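Transglutaminase elicitor (Phytophthora sojae, PDB 3TW5) probably joins glutamine side chains of proteins to amines such as lysine, as a transglutaminase, and acts as a molecular pattern recognised in plant innate immunity. Local coordinates at residues A[57-62]-A[74-79]; A[161-166]-A[348-353]; A[265-270]-A[307-312]. The protein carries 1 engineered substitution. All coordinates share one frame; numbering follows the deposited sequence.

Contact 1: A[57-62]-A[74-79]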
ATOM      1  N   GLN A  57      -4.730 -24.750 -12.487  1.00 49.59           N
ATOM      2  CA  GLN A  57      -4.718 -24.938 -11.036  1.00 49.40           C
ATOM      3  C   GLN A  57      -5.966 -24.350 -10.379  1.00 49.21           C
ATOM      4  O   GLN A  57      -6.448 -23.294 -10.797  1.00 49.24           O
ATOM      5  CB  GLN A  57      -3.457 -24.323 -10.421  1.00 49.41           C
ATOM      6  CG  GLN A  57      -2.175 -25.105 -10.692  1.00 49.68           C
ATOM      7  CD  GLN A  57      -2.203 -26.520 -10.127  1.00 49.90           C
ATOM      8  OE1 GLN A  57      -2.601 -26.740  -8.980  1.00 50.11           O
ATOM      9  NE2 GLN A  57      -1.770 -27.483 -10.931  1.00 49.74           N
ATOM     10  N   PRO A  58      -6.501 -25.035  -9.348  1.00 49.02           N
ATOM     11  CA  PRO A  58      -7.635 -24.499  -8.599  1.00 48.85           C
ATOM     12  C   PRO A  58      -7.255 -23.210  -7.881  1.00 48.66           C
ATOM     13  O   PRO A  58      -6.108 -23.055  -7.453  1.00 48.66           O
ATOM     14  CB  PRO A  58      -7.936 -25.596  -7.571  1.00 48.86           C
ATOM     15  CG  PRO A  58      -7.297 -26.826  -8.107  1.00 49.02           C
ATOM     16  CD  PRO A  58      -6.087 -26.356  -8.841  1.00 49.06           C
ATOM     17  N   SER A  59      -8.216 -22.300  -7.755  1.00 48.43           N
ATOM     18  CA  SER A  59      -7.998 -21.012  -7.099  1.00 48.14           C
ATOM     19  C   SER A  59      -7.618 -21.154  -5.627  1.00 47.98           C
ATOM     20  O   SER A  59      -7.834 -22.207  -5.016  1.00 47.89           O
ATOM     21  CB  SER A  59      -9.248 -20.143  -7.225  1.00 48.22           C
ATOM     22  OG  SER A  59     -10.355 -20.732  -6.563  1.00 48.28           O
ATOM     23  N   ALA A  60      -7.055 -20.085  -5.066  1.00 47.73           N
ATOM     24  CA  ALA A  60      -6.693 -20.040  -3.648  1.00 47.50           C
ATOM     25  C   ALA A  60      -7.905 -20.253  -2.738  1.00 47.35           C
ATOM     26  O   ALA A  60      -7.785 -20.848  -1.665  1.00 47.35           O
ATOM     27  CB  ALA A  60      -6.001 -18.730  -3.320  1.00 47.47           C
ATOM     28  N   ALA A  61      -9.065 -19.770  -3.176  1.00 47.10           N
ATOM     29  CA  ALA A  61     -10.317 -19.988  -2.461  1.00 46.95           C
ATOM     30  C   ALA A  61     -10.694 -21.468  -2.434  1.00 46.94           C
ATOM     31  O   ALA A  61     -10.936 -22.029  -1.360  1.00 46.93           O
ATOM     32  CB  ALA A  61     -11.427 -19.166  -3.079  1.00 46.96           C
ATOM     33  N   GLU A  62     -10.728 -22.091  -3.615  1.00 46.84           N
ATOM     34  CA  GLU A  62     -11.055 -23.512  -3.756  1.00 46.71           C
ATOM     35  C   GLU A  62     -10.110 -24.400  -2.955  1.00 46.68           C
ATOM     36  O   GLU A  62     -10.538 -25.380  -2.347  1.00 46.56           O
ATOM     37  CB  GLU A  62     -11.040 -23.920  -5.232  1.00 46.81           C
ATOM     38  CG  GLU A  62     -11.320 -25.405  -5.482  1.00 46.80           C
ATOM     39  CD  GLU A  62     -11.672 -25.717  -6.926  1.00 46.79           C
ATOM     40  OE1 GLU A  62     -11.958 -24.776  -7.700  1.00 46.57           O
ATOM     41  OE2 GLU A  62     -11.668 -26.913  -7.284  1.00 46.73           O
ATOM     42  N   THR A  74     -20.118 -22.914  -2.183  1.00 49.80           N
ATOM     43  CA  THR A  74     -20.639 -21.901  -1.252  1.00 49.70           C
ATOM     44  C   THR A  74     -19.566 -20.968  -0.696  1.00 49.43           C
ATOM     45  O   THR A  74     -19.841 -19.791  -0.456  1.00 49.45           O
ATOM     46  CB  THR A  74     -21.457 -22.507  -0.073  1.00 49.79           C
ATOM     47  OG1 THR A  74     -20.673 -23.487   0.615  1.00 49.99           O
ATOM     48  CG2 THR A  74     -22.766 -23.136  -0.564  1.00 49.83           C
ATOM     49  N   PHE A  75     -18.355 -21.489  -0.490  1.00 49.05           N
ATOM     50  CA  PHE A  75     -17.246 -20.660  -0.012  1.00 48.75           C
ATOM     51  C   PHE A  75     -16.790 -19.658  -1.069  1.00 48.58           C
ATOM     52  O   PHE A  75     -16.534 -18.497  -0.753  1.00 48.55           O
ATOM     53  CB  PHE A  75     -16.061 -21.505   0.467  1.00 48.75           C
ATOM     54  CG  PHE A  75     -14.884 -20.685   0.931  1.00 48.88           C
ATOM     55  CD1 PHE A  75     -14.914 -20.025   2.157  1.00 49.01           C
ATOM     56  CD2 PHE A  75     -13.746 -20.564   0.139  1.00 48.90           C
ATOM     57  CE1 PHE A  75     -13.828 -19.261   2.585  1.00 48.92           C
ATOM     58  CE2 PHE A  75     -12.656 -19.802   0.562  1.00 48.85           C
ATOM     59  CZ  PHE A  75     -12.699 -19.150   1.784  1.00 48.78           C
ATOM     60  N   MET A  76     -16.688 -20.110  -2.317  1.00 48.43           N
ATOM     61  CA  MET A  76     -16.325 -19.231  -3.425  1.00 48.24           C
ATOM     62  C   MET A  76     -17.426 -18.203  -3.686  1.00 48.20           C
ATOM     63  O   MET A  76     -17.142 -17.063  -4.058  1.00 48.20           O
ATOM     64  CB  MET A  76     -16.028 -20.033  -4.695  1.00 48.26           C
ATOM     65  CG  MET A  76     -14.823 -20.977  -4.597  1.00 48.27           C
ATOM     66  SD  MET A  76     -14.079 -21.420  -6.191  1.00 47.82           S
ATOM     67  CE  MET A  76     -15.506 -21.979  -7.132  1.00 48.33           C
ATOM     68  N   ASP A  77     -18.678 -18.610  -3.482  1.00 48.11           N
ATOM     69  CA  ASP A  77     -19.814 -17.700  -3.611  1.00 48.14           C
ATOM     70  C   ASP A  77     -19.790 -16.629  -2.527  1.00 47.99           C
ATOM     71  O   ASP A  77     -20.185 -15.486  -2.769  1.00 48.01           O
ATOM     72  CB  ASP A  77     -21.141 -18.462  -3.570  1.00 48.34           C
ATOM     73  CG  ASP A  77     -21.442 -19.195  -4.869  1.00 48.64           C
ATOM     74  OD1 ASP A  77     -22.405 -19.988  -4.886  1.00 49.05           O
ATOM     75  OD2 ASP A  77     -20.719 -18.991  -5.871  1.00 48.87           O
ATOM     76  N   ALA A  78     -19.325 -17.010  -1.338  1.00 47.71           N
ATOM     77  CA  ALA A  78     -19.171 -16.079  -0.226  1.00 47.48           C
ATOM     78  C   ALA A  78     -18.105 -15.045  -0.552  1.00 47.38           C
ATOM     79  O   ALA A  78     -18.305 -13.849  -0.335  1.00 47.43           O
ATOM     80  CB  ALA A  78     -18.819 -16.820   1.041  1.00 47.50           C
ATOM     81  N   VAL A  79     -16.977 -15.523  -1.080  1.00 47.18           N
ATOM     82  CA  VAL A  79     -15.889 -14.666  -1.537  1.00 46.96           C
ATOM     83  C   VAL A  79     -16.400 -13.667  -2.575  1.00 47.08           C
ATOM     84  O   VAL A  79     -16.105 -12.475  -2.494  1.00 47.11           O
ATOM     85  CB  VAL A  79     -14.718 -15.506  -2.113  1.00 46.85           C
ATOM     86  CG1 VAL A  79     -13.715 -14.632  -2.855  1.00 46.75           C
ATOM     87  CG2 VAL A  79     -14.025 -16.278  -1.004  1.00 46.81           C
TER
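The hydroxyl of S59, lying against the thioether of M76, accepts the backbone N-H of E62: S59 OG is 3.3 Å from E62 N, with a fairly straight N-H...O angle of 166°. S59 is the N-cap of the helix that starts at A60, and serine suits the place because its short side chain can reach back over the first turn. With chi1 at 63°, OG sits between its own backbone N and carbonyl carbon, turned toward that turn. M76 then closes over the capped end. Its SD is 3.8 Å from S59 OG and 4.1 Å from E62 CB, so the polarisable sulfur meets a hydroxyl and a methylene at once, and the bend at chi3 turns CE back, away from both.

A61 is where the two backbones come closest, and its small methyl permits this approach. A61 CB meets F75 CE2 at 3.9 Å, M76 CG at 4.1 Å and V79 CG2 at 4.4 Å, a ring and two aliphatic chains from adjoining turns of helix 72-82. The F75 ring takes the CA of A61 at its edge, in plane, whereas V79 CG2, from its own helix, sits over one face, toward the rim. Y64, one turn further along helix 60-67, also meets the F75 ring, and N50 touches both A61 and V79 from a loop. The arrangement is that of two consecutive helices, 60-67 and 72-82, joined by a short connection and packed through a small residue in an N-capped first turn.

Contact 2: A[161-166]-A[348-353]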
ATOM      1  N   VAL A 161      -4.158 -14.575   2.946  1.00 36.03           N
ATOM      2  CA  VAL A 161      -3.820 -13.596   3.983  1.00 35.78           C
ATOM      3  C   VAL A 161      -4.253 -12.171   3.609  1.00 35.63           C
ATOM      4  O   VAL A 161      -4.632 -11.388   4.477  1.00 35.70           O
ATOM      5  CB  VAL A 161      -2.315 -13.659   4.393  1.00 35.73           C
ATOM      6  CG1 VAL A 161      -1.414 -13.081   3.312  1.00 35.86           C
ATOM      7  CG2 VAL A 161      -2.083 -12.948   5.717  1.00 35.61           C
ATOM      8  N   SER A 162      -4.221 -11.849   2.319  1.00 35.47           N
ATOM      9  CA  SER A 162      -4.661 -10.536   1.855  1.00 35.33           C
ATOM     10  C   SER A 162      -6.146 -10.314   2.133  1.00 35.27           C
ATOM     11  O   SER A 162      -6.530  -9.263   2.644  1.00 35.20           O
ATOM     12  CB  SER A 162      -4.357 -10.345   0.367  1.00 35.24           C
ATOM     13  OG  SER A 162      -2.964 -10.226   0.151  1.00 35.09           O
ATOM     14  N   LEU A 163      -6.967 -11.313   1.810  1.00 35.19           N
ATOM     15  CA  LEU A 163      -8.410 -11.230   2.028  1.00 35.14           C
ATOM     16  C   LEU A 163      -8.765 -11.251   3.516  1.00 35.35           C
ATOM     17  O   LEU A 163      -9.759 -10.644   3.928  1.00 35.46           O
ATOM     18  CB  LEU A 163      -9.139 -12.352   1.287  1.00 34.92           C
ATOM     19  CG  LEU A 163     -10.638 -12.146   1.052  1.00 34.74           C
ATOM     20  CD1 LEU A 163     -10.890 -11.088  -0.007  1.00 34.48           C
ATOM     21  CD2 LEU A 163     -11.312 -13.446   0.668  1.00 34.49           C
ATOM     22  N   VAL A 164      -7.954 -11.950   4.313  1.00 35.43           N
ATOM     23  CA  VAL A 164      -8.105 -11.936   5.765  1.00 35.54           C
ATOM     24  C   VAL A 164      -8.018 -10.498   6.259  1.00 35.73           C
ATOM     25  O   VAL A 164      -8.910 -10.026   6.961  1.00 35.94           O
ATOM     26  CB  VAL A 164      -7.047 -12.818   6.477  1.00 35.51           C
ATOM     27  CG1 VAL A 164      -6.991 -12.512   7.974  1.00 35.29           C
ATOM     28  CG2 VAL A 164      -7.343 -14.287   6.256  1.00 35.41           C
ATOM     29  N   TYR A 165      -6.957  -9.802   5.857  1.00 35.99           N
ATOM     30  CA  TYR A 165      -6.728  -8.413   6.254  1.00 36.20           C
ATOM     31  C   TYR A 165      -7.852  -7.476   5.825  1.00 36.77           C
ATOM     32  O   TYR A 165      -8.105  -6.468   6.484  1.00 37.00           O
ATOM     33  CB  TYR A 165      -5.392  -7.919   5.705  1.00 35.74           C
ATOM     34  CG  TYR A 165      -4.214  -8.184   6.613  1.00 34.95           C
ATOM     35  CD1 TYR A 165      -3.513  -7.130   7.191  1.00 34.62           C
ATOM     36  CD2 TYR A 165      -3.802  -9.484   6.893  1.00 34.38           C
ATOM     37  CE1 TYR A 165      -2.427  -7.363   8.023  1.00 34.20           C
ATOM     38  CE2 TYR A 165      -2.719  -9.726   7.723  1.00 34.21           C
ATOM     39  CZ  TYR A 165      -2.036  -8.661   8.281  1.00 34.09           C
ATOM     40  OH  TYR A 165      -0.965  -8.892   9.108  1.00 34.12           O
ATOM     41  N   ASP A 166      -8.522  -7.808   4.725  1.00 37.52           N
ATOM     42  CA  ASP A 166      -9.689  -7.049   4.293  1.00 38.28           C
ATOM     43  C   ASP A 166     -10.866  -7.287   5.233  1.00 38.86           C
ATOM     44  O   ASP A 166     -11.573  -6.347   5.594  1.00 39.14           O
ATOM     45  CB  ASP A 166     -10.085  -7.413   2.863  1.00 38.15           C
ATOM     46  CG  ASP A 166     -11.386  -6.757   2.436  1.00 38.17           C
ATOM     47  OD1 ASP A 166     -11.378  -5.548   2.129  1.00 38.20           O
ATOM     48  OD2 ASP A 166     -12.419  -7.454   2.409  1.00 38.35           O
ATOM     49  N   VAL A 348     -16.428 -13.980   5.285  1.00 39.87           N
ATOM     50  CA  VAL A 348     -16.405 -14.907   4.145  1.00 39.96           C
ATOM     51  C   VAL A 348     -16.110 -16.336   4.606  1.00 39.95           C
ATOM     52  O   VAL A 348     -16.230 -17.284   3.830  1.00 40.11           O
ATOM     53  CB  VAL A 348     -15.401 -14.480   3.025  1.00 39.92           C
ATOM     54  CG1 VAL A 348     -15.560 -13.008   2.673  1.00 39.82           C
ATOM     55  CG2 VAL A 348     -13.965 -14.783   3.420  1.00 40.00           C
ATOM     56  N   GLY A 349     -15.726 -16.480   5.871  1.00 39.94           N
ATOM     57  CA  GLY A 349     -15.434 -17.786   6.449  1.00 40.05           C
ATOM     58  C   GLY A 349     -13.956 -18.108   6.464  1.00 40.09           C
ATOM     59  O   GLY A 349     -13.563 -19.264   6.631  1.00 40.17           O
ATOM     60  N   LEU A 350     -13.138 -17.077   6.292  1.00 40.17           N
ATOM     61  CA  LEU A 350     -11.697 -17.234   6.250  1.00 40.35           C
ATOM     62  C   LEU A 350     -11.137 -17.064   7.659  1.00 40.51           C
ATOM     63  O   LEU A 350     -11.194 -15.974   8.228  1.00 40.56           O
ATOM     64  CB  LEU A 350     -11.103 -16.204   5.286  1.00 40.32           C
ATOM     65  CG  LEU A 350      -9.826 -16.471   4.487  1.00 40.23           C
ATOM     66  CD1 LEU A 350      -9.835 -17.820   3.794  1.00 40.22           C
ATOM     67  CD2 LEU A 350      -9.657 -15.368   3.467  1.00 40.12           C
ATOM     68  N   SER A 351     -10.622 -18.155   8.224  1.00 40.72           N
ATOM     69  CA  SER A 351     -10.033 -18.136   9.560  1.00 41.06           C
ATOM     70  C   SER A 351      -8.562 -17.745   9.506  1.00 41.36           C
ATOM     71  O   SER A 351      -7.769 -18.382   8.807  1.00 41.51           O
ATOM     72  CB  SER A 351     -10.176 -19.503  10.235  1.00 41.01           C
ATOM     73  OG  SER A 351      -9.365 -19.580  11.399  1.00 40.92           O
ATOM     74  N   TYR A 352      -8.203 -16.705  10.257  1.00 41.64           N
ATOM     75  CA  TYR A 352      -6.818 -16.244  10.340  1.00 41.93           C
ATOM     76  C   TYR A 352      -5.944 -17.260  11.070  1.00 42.17           C
ATOM     77  O   TYR A 352      -4.736 -17.318  10.845  1.00 42.31           O
ATOM     78  CB  TYR A 352      -6.744 -14.869  11.015  1.00 41.94           C
ATOM     79  CG  TYR A 352      -5.353 -14.266  11.107  1.00 42.14           C
ATOM     80  CD1 TYR A 352      -4.506 -14.231   9.997  1.00 42.32           C
ATOM     81  CD2 TYR A 352      -4.894 -13.709  12.301  1.00 42.25           C
ATOM     82  CE1 TYR A 352      -3.229 -13.672  10.079  1.00 42.44           C
ATOM     83  CE2 TYR A 352      -3.619 -13.144  12.393  1.00 42.40           C
ATOM     84  CZ  TYR A 352      -2.795 -13.131  11.279  1.00 42.45           C
ATOM     85  OH  TYR A 352      -1.539 -12.579  11.360  1.00 42.48           O
ATOM     86  N   ALA A 353      -6.565 -18.064  11.932  1.00 42.50           N
ATOM     87  CA  ALA A 353      -5.871 -19.143  12.627  1.00 42.71           C
ATOM     88  C   ALA A 353      -5.367 -20.182  11.627  1.00 42.86           C
ATOM     89  O   ALA A 353      -4.224 -20.633  11.716  1.00 42.87           O
ATOM     90  CB  ALA A 353      -6.787 -19.785  13.658  1.00 42.64           C
TER
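V164 fits its two methyl branches into separate hollows of the 348-353 segment. One branch, CG1, comes against the Y352 ring, with V164 CG1 3.6 Å from Y352 CD1 and also close to the CB and CG at the root of that side chain. The other, CG2, rests on the branch point of L350, V164 CG2 being 3.8 Å from L350 CG. The branching at CB sets the two methyls apart, and chi1 of 165° turns one to Y352 and the other to L350; a beta-branched valine suits a place with a partner for each.

L350 is the bump on the other side. Its CD2 enters the groove between L163 and V164 on helix 154-167: L350 CD2 lies 3.8 Å from L163 CB, and V164 CG2 is just as near. The side chains of L163 and L350 meet at about a right angle, so the methyl drops across the leucine instead of running beside it. Further along, L163 CD2 touches V348 CG2 at 4.0 Å, extending the apolar seam beyond the glycine. On its other side L350 is met by F75 of helix 72-82.

At the far end the two tyrosines converge without bonding to each other, Y165 OH and Y352 OH being 4.4 Å apart. Each hydroxyl is bonded to a different oxygen of the E138 carboxylate. Between the two segments, then, cohesion comes from buried aliphatic and aromatic surface, and a carboxylate from outside satisfies both buried hydroxyls and probably fixes how the two phenols are placed.

Contact 3: A[265-270]-A[307-312]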
ATOM      1  N   ALA A 265       5.331  33.531   6.987  1.00 40.44           N
ATOM      2  CA  ALA A 265       5.942  34.698   7.621  1.00 40.27           C
ATOM      3  C   ALA A 265       7.058  34.306   8.585  1.00 40.22           C
ATOM      4  O   ALA A 265       8.054  35.018   8.709  1.00 40.39           O
ATOM      5  CB  ALA A 265       4.887  35.517   8.342  1.00 40.34           C
ATOM      6  N   ALA A 266       6.889  33.162   9.242  1.00 40.12           N
ATOM      7  CA  ALA A 266       7.818  32.690  10.268  1.00 40.02           C
ATOM      8  C   ALA A 266       9.057  31.989   9.707  1.00 40.02           C
ATOM      9  O   ALA A 266       9.997  31.700  10.457  1.00 40.18           O
ATOM     10  CB  ALA A 266       7.091  31.779  11.254  1.00 39.93           C
ATOM     11  N   ALA A 267       9.058  31.717   8.400  1.00 39.82           N
ATOM     12  CA  ALA A 267      10.169  31.022   7.746  1.00 39.59           C
ATOM     13  C   ALA A 267      11.405  31.914   7.644  1.00 39.51           C
ATOM     14  O   ALA A 267      11.321  33.047   7.161  1.00 39.63           O
ATOM     15  CB  ALA A 267       9.751  30.527   6.372  1.00 39.54           C
ATOM     16  N   LYS A 268      12.544  31.399   8.105  1.00 39.24           N
ATOM     17  CA  LYS A 268      13.795  32.163   8.130  1.00 39.05           C
ATOM     18  C   LYS A 268      14.717  31.857   6.949  1.00 38.79           C
ATOM     19  O   LYS A 268      15.389  32.753   6.437  1.00 39.03           O
ATOM     20  CB  LYS A 268      14.542  31.960   9.454  1.00 39.15           C
ATOM     21  CG  LYS A 268      13.821  32.498  10.691  1.00 39.47           C
ATOM     22  CD  LYS A 268      13.580  34.000  10.618  1.00 39.76           C
ATOM     23  CE  LYS A 268      12.693  34.463  11.764  1.00 40.27           C
ATOM     24  NZ  LYS A 268      12.117  35.819  11.518  1.00 40.78           N
ATOM     25  N   SER A 269      14.754  30.594   6.533  1.00 38.26           N
ATOM     26  CA  SER A 269      15.505  30.185   5.345  1.00 37.77           C
ATOM     27  C   SER A 269      14.841  28.984   4.676  1.00 37.46           C
ATOM     28  O   SER A 269      13.919  28.381   5.235  1.00 37.50           O
ATOM     29  CB  SER A 269      16.965  29.874   5.694  1.00 37.80           C
ATOM     30  OG  SER A 269      17.058  28.789   6.598  1.00 38.05           O
ATOM     31  N   LEU A 270      15.312  28.639   3.481  1.00 36.88           N
ATOM     32  CA  LEU A 270      14.714  27.555   2.710  1.00 36.36           C
ATOM     33  C   LEU A 270      15.745  26.495   2.331  1.00 36.15           C
ATOM     34  O   LEU A 270      16.941  26.780   2.250  1.00 36.09           O
ATOM     35  CB  LEU A 270      14.041  28.107   1.448  1.00 36.29           C
ATOM     36  CG  LEU A 270      13.017  29.239   1.584  1.00 36.08           C
ATOM     37  CD1 LEU A 270      12.745  29.846   0.227  1.00 35.98           C
ATOM     38  CD2 LEU A 270      11.721  28.761   2.230  1.00 36.03           C
ATOM     39  N   LEU A 307      10.360  22.656  -1.377  1.00 36.27           N
ATOM     40  CA  LEU A 307      11.083  23.588  -0.526  1.00 36.67           C
ATOM     41  C   LEU A 307      10.681  23.323   0.913  1.00 36.89           C
ATOM     42  O   LEU A 307       9.494  23.305   1.229  1.00 37.11           O
ATOM     43  CB  LEU A 307      10.733  25.038  -0.884  1.00 36.61           C
ATOM     44  CG  LEU A 307      11.160  25.654  -2.219  1.00 36.60           C
ATOM     45  CD1 LEU A 307      10.459  26.992  -2.415  1.00 36.38           C
ATOM     46  CD2 LEU A 307      12.676  25.819  -2.299  1.00 36.53           C
ATOM     47  N   LEU A 308      11.662  23.107   1.778  1.00 37.32           N
ATOM     48  CA  LEU A 308      11.399  23.008   3.209  1.00 37.80           C
ATOM     49  C   LEU A 308      11.656  24.352   3.879  1.00 38.22           C
ATOM     50  O   LEU A 308      12.642  25.029   3.572  1.00 38.48           O
ATOM     51  CB  LEU A 308      12.255  21.916   3.854  1.00 37.64           C
ATOM     52  CG  LEU A 308      11.921  20.453   3.549  1.00 37.60           C
ATOM     53  CD1 LEU A 308      12.878  19.533   4.291  1.00 37.49           C
ATOM     54  CD2 LEU A 308      10.480  20.120   3.909  1.00 37.48           C
ATOM     55  N   GLU A 309      10.759  24.740   4.781  1.00 38.66           N
ATOM     56  CA  GLU A 309      10.909  25.987   5.524  1.00 39.23           C
ATOM     57  C   GLU A 309      11.590  25.737   6.862  1.00 39.65           C
ATOM     58  O   GLU A 309      11.159  24.884   7.642  1.00 39.74           O
ATOM     59  CB  GLU A 309       9.556  26.658   5.737  1.00 39.08           C
ATOM     60  CG  GLU A 309       8.889  27.119   4.458  1.00 39.34           C
ATOM     61  CD  GLU A 309       7.388  27.258   4.600  1.00 39.41           C
ATOM     62  OE1 GLU A 309       6.885  27.190   5.739  1.00 39.45           O
ATOM     63  OE2 GLU A 309       6.706  27.435   3.571  1.00 39.59           O
ATOM     64  N   LEU A 310      12.661  26.488   7.112  1.00 40.27           N
ATOM     65  CA  LEU A 310      13.451  26.361   8.333  1.00 40.74           C
ATOM     66  C   LEU A 310      13.377  27.630   9.172  1.00 41.14           C
ATOM     67  O   LEU A 310      13.304  28.734   8.633  1.00 41.31           O
ATOM     68  CB  LEU A 310      14.910  26.063   7.982  1.00 40.58           C
ATOM     69  CG  LEU A 310      15.402  24.615   7.853  1.00 40.64           C
ATOM     70  CD1 LEU A 310      14.524  23.747   6.956  1.00 40.61           C
ATOM     71  CD2 LEU A 310      16.839  24.608   7.348  1.00 40.58           C
ATOM     72  N   ASP A 311      13.385  27.471  10.492  1.00 41.77           N
ATOM     73  CA  ASP A 311      13.522  28.611  11.396  1.00 42.44           C
ATOM     74  C   ASP A 311      15.007  28.836  11.713  1.00 42.75           C
ATOM     75  O   ASP A 311      15.872  28.204  11.099  1.00 42.77           O
ATOM     76  CB  ASP A 311      12.686  28.416  12.673  1.00 42.42           C
ATOM     77  CG  ASP A 311      13.196  27.281  13.558  1.00 42.62           C
ATOM     78  OD1 ASP A 311      14.150  26.571  13.170  1.00 42.68           O
ATOM     79  OD2 ASP A 311      12.629  27.100  14.657  1.00 42.84           O
ATOM     80  N   ASP A 312      15.296  29.723  12.662  1.00 43.25           N
ATOM     81  CA  ASP A 312      16.677  30.010  13.065  1.00 43.67           C
ATOM     82  C   ASP A 312      17.437  28.782  13.562  1.00 43.63           C
ATOM     83  O   ASP A 312      18.608  28.598  13.229  1.00 43.68           O
ATOM     84  CB  ASP A 312      16.710  31.109  14.125  1.00 44.05           C
ATOM     85  CG  ASP A 312      16.424  32.477  13.549  1.00 44.69           C
ATOM     86  OD1 ASP A 312      15.770  33.286  14.244  1.00 45.42           O
ATOM     87  OD2 ASP A 312      16.851  32.744  12.401  1.00 45.30           O
TER
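Two successive amides, K268 N and S269 N, donate to one carbonyl oxygen, L310 O. The first bond is the shorter, K268 N to L310 O being 2.8 Å, and approaches almost in line with the carbonyl bond; the second, S269 N to L310 O, is 3.2 Å and comes in tilted from the carbonyl plane. In return L310 N reaches S269 O at 2.9 Å. Two consecutive residues, K268 just before the strand and S269 at its start, thus face L310, the definition of a classic beta bulge.

The bulge sits where strand 269-280 begins and its antiparallel neighbour 299-310 ends, at one extremity of the large sheet. S269 and L310 are also a hydrogen-bonded antiparallel pair, and beyond them L270 and E309 form a non-hydrogen-bonded one. S269 shares one face with L310, its OG 3.7 Å from L310 CB.

On the other face L270 and E309 run alongside each other in the same direction, with L270 CD2 4.0 Å from E309 CG. A267 CB adds a methyl 3.9 Å from E309 CB, a small group that packs closely on the glutamate stem. That stem is extended beyond CG, which carries the carboxylate past these apolar groups to N264, Y261 and the amino group of E1, so a buried acid is well supplied with donors.

K268 is exposed; chi1 (-65°) puts K268 CG 3.5 Å from D312 OD2, and the chain bends at chi2. The opposite charges stay apart, K268 NZ being 5.2 Å from D312 OD1; their attraction is probably modest and screened by solvent.

From the N terminus, contact 1 closes first, a short loop bringing helices 60-67 and 72-82 together. Contact 2 opens later, on helix 154-167, and is completed only near the C terminus, where the chain enters helix 352-364. Contact 3 is nested within that long loop and joins strands 269-280 and 299-310 of the large antiparallel sheet. Contacts 1 and 2 follow in series yet touch in space: F75 packs on V348 and L350, so the early helix pair, helix 154-167 and the C-terminal segment form one helical region. Contact 3 lies on the opposite side of the chain's centre, its own centre about 56 Å from that of contact 1 and 48 Å from that of contact 2.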